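Side-chain contacts in glutathione synthetase-like effector 30 (Gpa-GSS30-apo) (PDB 5OET), which belongs to the eukaryotic glutathione synthetase family and probably serves a plant-parasitic nematode as an effector that arose from that housekeeping ligase: residues Pro95-Arg98 and Lys99-Gln102; Leu238-Asn242 and Ala243-Ile247. One frame throughout, in Å; residues are numbered along the deposited sequence.

Interaction 1: Pro95-Arg98 and Lys99-Gln102; sequences PFPR and KLFQ
F96 and P97 reach over the first turn of the helix that follows them, and the backbone carbonyls of P97 and R98 take up amide N-H groups from that turn. R98 O accepts Q102 N at 3.1 Å, nearly straight at 166°, with the donor tilted 25° from the carbonyl plane. One residue earlier, F101 N points at P97 O across 3.4 Å, a weak bond by its length although equally well aligned. The same N-H group lies at the edge of the F96 ring, in its plane, with CE2 3.9 Å from F101 N. The ring gets there because CG of F96 stands anti to the backbone N (chi1 -160°); its CD2 then meets F101 CB and its CE2 meets L100 CB, each at 4.1 Å. P97 adds an apolar touch of its own, its CB 3.9 Å from L100 CG, while its CD sits over one face of the F96 ring, toward the rim. R98 starts its side chain away from K99-Q102, and its NH2 makes a weak hydrogen bond to the backbone O of S218. The backbones of F96 and R98 bond to those of Y523 and V525, tying the junction to the end of strand 517-524. F96 and L100 both rest on A171, and F101 meets H498 edge-to-face. With P97 at the N-cap position, this is a strand-to-helix junction in which i to i+4 bonds open the helix 98-119.

Interaction 2: Leu238-Asn242 and Ala243-Ile247; sequences LEFGN and AEAVI
N242 lays its CB against the methyl of A245, with N242 CB and A245 CB 3.7 Å apart. CG is anti to the backbone N (chi1 -173°), which carries the amide forward along the chain and brings OD1 to the E244 amide. That bond, E244 N to N242 OD1 at 3.0 Å, is weak, being bent to 132° at the hydrogen. The backbone bond of the turn is straighter: A245 N gives its hydrogen to N242 O over 3.1 Å, approaching from above the carbonyl plane. This main-chain bond closes the type I beta turn from N242 to A245, and the weak OD1 bond to E244 N adds an Asx turn on the same residues. The E244 carboxylate leads away from N242, and OE1 forms a salt bridge with K278. F240 comes to the same A245 methyl, its CD2 4.2 Å from A245 CB in an oblique approach. Between F240 and N242, G241 leaves the helix with a positive phi of 76°. The chain thus turns from the end of helix 225-240 into strand 246-251: W237 of that helix bonds through NE1 to A245 O, F240 and A245 both pack on A309 of strand 306-314, and V246 and I247 enter the sheet between strands 306-314 and 279-283.

In the fold
Interaction 1 comes first along the chain and interaction 2 well over a hundred residues later; their centres are 40 Å apart and their nearest atoms about 26 Å, so they do not touch. Each is a change of secondary structure, in opposite senses: strand 94-96 passes into helix 98-119, whereas helix 225-240 passes into strand 246-251. They also serve different sheets. Strand 94-96 runs parallel to 517-524 in the larger mixed sheet, and 246-251 lies parallel to both 279-283 and 306-314 in the other. Both belong to the part of the chain related to eukaryotic glutathione synthases, and each is a local junction where a sheet strand meets its helix.

Interaction 1: Pro95-Arg98 and Lys99-Gln102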
ATOM      1  N   PRO A  95     -23.072  -6.688  -8.071  1.00 51.00           N
ATOM      2  CA  PRO A  95     -24.356  -6.168  -7.595  1.00 52.32           C
ATOM      3  C   PRO A  95     -24.947  -7.012  -6.461  1.00 53.38           C
ATOM      4  O   PRO A  95     -24.751  -8.228  -6.413  1.00 54.02           O
ATOM      5  CB  PRO A  95     -25.249  -6.212  -8.832  1.00 52.63           C
ATOM      6  CG  PRO A  95     -24.624  -7.233  -9.708  1.00 52.60           C
ATOM      7  CD  PRO A  95     -23.158  -7.185  -9.453  1.00 51.37           C
ATOM      8  N   PHE A  96     -25.652  -6.351  -5.554  1.00 53.99           N
ATOM      9  CA  PHE A  96     -26.207  -6.991  -4.369  1.00 53.88           C
ATOM     10  C   PHE A  96     -27.466  -6.191  -3.956  1.00 54.11           C
ATOM     11  O   PHE A  96     -27.450  -4.950  -3.980  1.00 52.90           O
ATOM     12  CB  PHE A  96     -25.151  -7.046  -3.226  1.00 52.42           C
ATOM     13  CG  PHE A  96     -25.458  -8.078  -2.161  1.00 52.28           C
ATOM     14  CD1 PHE A  96     -25.074  -9.400  -2.323  1.00 51.79           C
ATOM     15  CD2 PHE A  96     -26.165  -7.730  -1.005  1.00 52.87           C
ATOM     16  CE1 PHE A  96     -25.379 -10.354  -1.359  1.00 51.83           C
ATOM     17  CE2 PHE A  96     -26.473  -8.683  -0.037  1.00 52.48           C
ATOM     18  CZ  PHE A  96     -26.075  -9.995  -0.215  1.00 51.85           C
ATOM     19  N   PRO A  97     -28.565  -6.892  -3.609  1.00 53.68           N
ATOM     20  CA  PRO A  97     -29.786  -6.192  -3.204  1.00 54.92           C
ATOM     21  C   PRO A  97     -29.615  -5.263  -2.008  1.00 54.00           C
ATOM     22  O   PRO A  97     -29.085  -5.688  -1.010  1.00 55.19           O
ATOM     23  CB  PRO A  97     -30.734  -7.338  -2.861  1.00 55.87           C
ATOM     24  CG  PRO A  97     -30.332  -8.416  -3.796  1.00 55.73           C
ATOM     25  CD  PRO A  97     -28.831  -8.315  -3.881  1.00 53.73           C
ATOM     26  N   ARG A  98     -30.063  -4.017  -2.113  1.00 54.60           N
ATOM     27  CA  ARG A  98     -30.004  -3.073  -1.004  1.00 55.34           C
ATOM     28  C   ARG A  98     -30.685  -3.558   0.276  1.00 56.11           C
ATOM     29  O   ARG A  98     -30.178  -3.328   1.373  1.00 56.78           O
ATOM     30  CB  ARG A  98     -30.642  -1.743  -1.403  1.00 57.89           C
ATOM     31  CG  ARG A  98     -30.600  -0.643  -0.338  1.00 59.41           C
ATOM     32  CD  ARG A  98     -31.011   0.714  -0.890  1.00 61.44           C
ATOM     33  NE  ARG A  98     -29.945   1.294  -1.727  1.00 61.94           N
ATOM     34  CZ  ARG A  98     -29.924   1.370  -3.066  1.00 61.85           C
ATOM     35  NH1 ARG A  98     -30.926   0.893  -3.821  1.00 63.80           N
ATOM     36  NH2 ARG A  98     -28.878   1.927  -3.656  1.00 60.37           N
ATOM     37  N   LYS A  99     -31.841  -4.198   0.156  1.00 57.83           N
ATOM     38  CA  LYS A  99     -32.619  -4.530   1.353  1.00 58.70           C
ATOM     39  C   LYS A  99     -31.909  -5.569   2.191  1.00 55.69           C
ATOM     40  O   LYS A  99     -31.853  -5.437   3.413  1.00 55.01           O
ATOM     41  CB  LYS A  99     -34.061  -4.952   1.022  1.00 62.31           C
ATOM     42  CG  LYS A  99     -34.981  -3.732   0.929  1.00 66.19           C
ATOM     43  CD  LYS A  99     -36.336  -3.982   0.290  1.00 68.94           C
ATOM     44  CE  LYS A  99     -36.990  -2.647  -0.028  1.00 70.93           C
ATOM     45  NZ  LYS A  99     -38.475  -2.694   0.113  1.00 74.24           N
ATOM     46  N   LEU A 100     -31.336  -6.564   1.522  1.00 52.84           N
ATOM     47  CA  LEU A 100     -30.664  -7.686   2.196  1.00 50.52           C
ATOM     48  C   LEU A 100     -29.354  -7.263   2.883  1.00 48.56           C
ATOM     49  O   LEU A 100     -29.015  -7.750   3.957  1.00 47.67           O
ATOM     50  CB  LEU A 100     -30.406  -8.840   1.215  1.00 49.04           C
ATOM     51  CG  LEU A 100     -31.594  -9.351   0.391  1.00 50.06           C
ATOM     52  CD1 LEU A 100     -31.201 -10.649  -0.294  1.00 49.81           C
ATOM     53  CD2 LEU A 100     -32.863  -9.521   1.203  1.00 51.32           C
ATOM     54  N   PHE A 101     -28.615  -6.366   2.248  1.00 48.17           N
ATOM     55  CA  PHE A 101     -27.430  -5.795   2.854  1.00 46.90           C
ATOM     56  C   PHE A 101     -27.802  -5.048   4.117  1.00 47.64           C
ATOM     57  O   PHE A 101     -27.140  -5.193   5.132  1.00 48.54           O
ATOM     58  CB  PHE A 101     -26.729  -4.850   1.883  1.00 46.07           C
ATOM     59  CG  PHE A 101     -25.565  -4.126   2.479  1.00 45.24           C
ATOM     60  CD1 PHE A 101     -24.293  -4.676   2.428  1.00 44.17           C
ATOM     61  CD2 PHE A 101     -25.734  -2.882   3.102  1.00 46.14           C
ATOM     62  CE1 PHE A 101     -23.202  -4.001   2.969  1.00 43.48           C
ATOM     63  CE2 PHE A 101     -24.644  -2.210   3.652  1.00 45.43           C
ATOM     64  CZ  PHE A 101     -23.377  -2.774   3.581  1.00 43.73           C
ATOM     65  N   GLN A 102     -28.846  -4.241   4.056  1.00 49.41           N
ATOM     66  CA  GLN A 102     -29.310  -3.540   5.239  1.00 51.09           C
ATOM     67  C   GLN A 102     -29.806  -4.543   6.292  1.00 50.99           C
ATOM     68  O   GLN A 102     -29.539  -4.388   7.464  1.00 51.53           O
ATOM     69  CB  GLN A 102     -30.380  -2.494   4.875  1.00 54.42           C
ATOM     70  CG  GLN A 102     -30.508  -1.325   5.844  1.00 56.95           C
ATOM     71  CD  GLN A 102     -29.163  -0.693   6.201  1.00 58.72           C
ATOM     72  OE1 GLN A 102     -28.895  -0.422   7.379  1.00 61.91           O
ATOM     73  NE2 GLN A 102     -28.287  -0.506   5.197  1.00 57.45           N
TER

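Interaction 2: Leu238-Asn242 and Ala243-Ile247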
ATOM      1  N   LEU A 238      -7.877   0.717  27.454  1.00 53.57           N
ATOM      2  CA  LEU A 238      -8.427   1.574  28.503  1.00 55.39           C
ATOM      3  C   LEU A 238      -9.120   0.813  29.638  1.00 56.79           C
ATOM      4  O   LEU A 238      -8.947   1.177  30.796  1.00 59.20           O
ATOM      5  CB  LEU A 238      -9.401   2.597  27.926  1.00 56.50           C
ATOM      6  CG  LEU A 238      -8.859   3.728  27.059  1.00 57.38           C
ATOM      7  CD1 LEU A 238     -10.031   4.557  26.535  1.00 58.48           C
ATOM      8  CD2 LEU A 238      -7.896   4.601  27.848  1.00 58.85           C
ATOM      9  N   GLU A 239      -9.897  -0.228  29.325  1.00 56.58           N
ATOM     10  CA  GLU A 239     -10.545  -1.022  30.383  1.00 57.30           C
ATOM     11  C   GLU A 239      -9.536  -1.754  31.280  1.00 54.36           C
ATOM     12  O   GLU A 239      -9.832  -2.040  32.422  1.00 53.60           O
ATOM     13  CB  GLU A 239     -11.537  -2.055  29.841  1.00 61.17           C
ATOM     14  CG  GLU A 239     -12.623  -1.592  28.860  1.00 66.30           C
ATOM     15  CD  GLU A 239     -13.147  -0.151  29.031  1.00 73.03           C
ATOM     16  OE1 GLU A 239     -13.623   0.224  30.144  1.00 78.19           O
ATOM     17  OE2 GLU A 239     -13.109   0.611  28.019  1.00 74.61           O
ATOM     18  N   PHE A 240      -8.363  -2.078  30.752  1.00 52.05           N
ATOM     19  CA  PHE A 240      -7.289  -2.670  31.557  1.00 52.09           C
ATOM     20  C   PHE A 240      -6.667  -1.643  32.526  1.00 52.85           C
ATOM     21  O   PHE A 240      -6.307  -1.986  33.648  1.00 52.16           O
ATOM     22  CB  PHE A 240      -6.216  -3.284  30.657  1.00 50.21           C
ATOM     23  CG  PHE A 240      -5.246  -4.155  31.387  1.00 49.51           C
ATOM     24  CD1 PHE A 240      -5.572  -5.460  31.702  1.00 48.44           C
ATOM     25  CD2 PHE A 240      -4.000  -3.660  31.770  1.00 50.07           C
ATOM     26  CE1 PHE A 240      -4.673  -6.252  32.399  1.00 49.46           C
ATOM     27  CE2 PHE A 240      -3.095  -4.461  32.460  1.00 49.76           C
ATOM     28  CZ  PHE A 240      -3.428  -5.754  32.775  1.00 49.64           C
ATOM     29  N   GLY A 241      -6.525  -0.403  32.065  1.00 53.50           N
ATOM     30  CA  GLY A 241      -6.267   0.733  32.941  1.00 55.29           C
ATOM     31  C   GLY A 241      -4.851   0.861  33.482  1.00 56.07           C
ATOM     32  O   GLY A 241      -4.669   1.298  34.620  1.00 58.57           O
ATOM     33  N   ASN A 242      -3.869   0.503  32.661  1.00 54.44           N
ATOM     34  CA  ASN A 242      -2.452   0.605  32.996  1.00 54.53           C
ATOM     35  C   ASN A 242      -1.766   1.369  31.872  1.00 53.68           C
ATOM     36  O   ASN A 242      -1.634   0.842  30.771  1.00 52.67           O
ATOM     37  CB  ASN A 242      -1.869  -0.801  33.116  1.00 54.19           C
ATOM     38  CG  ASN A 242      -0.429  -0.833  33.637  1.00 55.08           C
ATOM     39  OD1 ASN A 242       0.456  -0.095  33.181  1.00 54.50           O
ATOM     40  ND2 ASN A 242      -0.185  -1.749  34.565  1.00 55.02           N
ATOM     41  N   ALA A 243      -1.329   2.594  32.160  1.00 54.70           N
ATOM     42  CA  ALA A 243      -0.717   3.475  31.149  1.00 54.69           C
ATOM     43  C   ALA A 243       0.536   2.911  30.519  1.00 54.59           C
ATOM     44  O   ALA A 243       0.836   3.254  29.385  1.00 53.15           O
ATOM     45  CB  ALA A 243      -0.385   4.840  31.733  1.00 56.48           C
ATOM     46  N   GLU A 244       1.271   2.083  31.262  1.00 56.13           N
ATOM     47  CA  GLU A 244       2.522   1.491  30.775  1.00 57.20           C
ATOM     48  C   GLU A 244       2.363   0.115  30.111  1.00 54.69           C
ATOM     49  O   GLU A 244       3.343  -0.402  29.547  1.00 54.77           O
ATOM     50  CB  GLU A 244       3.595   1.460  31.895  1.00 61.54           C
ATOM     51  CG  GLU A 244       4.410   2.754  32.078  1.00 65.43           C
ATOM     52  CD  GLU A 244       5.151   3.278  30.814  1.00 68.52           C
ATOM     53  OE1 GLU A 244       5.460   2.524  29.842  1.00 70.02           O
ATOM     54  OE2 GLU A 244       5.415   4.494  30.781  1.00 71.46           O
ATOM     55  N   ALA A 245       1.147  -0.446  30.130  1.00 51.96           N
ATOM     56  CA  ALA A 245       0.842  -1.719  29.475  1.00 49.25           C
ATOM     57  C   ALA A 245       0.785  -1.672  27.956  1.00 47.64           C
ATOM     58  O   ALA A 245       0.376  -0.673  27.358  1.00 46.25           O
ATOM     59  CB  ALA A 245      -0.465  -2.279  29.985  1.00 48.91           C
ATOM     60  N   VAL A 246       1.153  -2.808  27.357  1.00 47.31           N
ATOM     61  CA  VAL A 246       1.281  -2.969  25.911  1.00 46.59           C
ATOM     62  C   VAL A 246       0.186  -3.856  25.394  1.00 45.49           C
ATOM     63  O   VAL A 246      -0.388  -4.642  26.131  1.00 47.13           O
ATOM     64  CB  VAL A 246       2.624  -3.648  25.490  1.00 47.55           C
ATOM     65  CG1 VAL A 246       3.816  -2.938  26.118  1.00 48.69           C
ATOM     66  CG2 VAL A 246       2.663  -5.161  25.811  1.00 46.89           C
ATOM     67  N   ILE A 247      -0.041  -3.772  24.099  1.00 43.75           N
ATOM     68  CA  ILE A 247      -0.931  -4.668  23.408  1.00 42.62           C
ATOM     69  C   ILE A 247      -0.087  -5.698  22.636  1.00 42.57           C
ATOM     70  O   ILE A 247       0.798  -5.330  21.856  1.00 41.88           O
ATOM     71  CB  ILE A 247      -1.828  -3.877  22.458  1.00 41.42           C
ATOM     72  CG1 ILE A 247      -2.789  -3.005  23.261  1.00 41.60           C
ATOM     73  CG2 ILE A 247      -2.611  -4.826  21.575  1.00 41.33           C
ATOM     74  CD1 ILE A 247      -3.449  -1.939  22.424  1.00 41.49           C
TER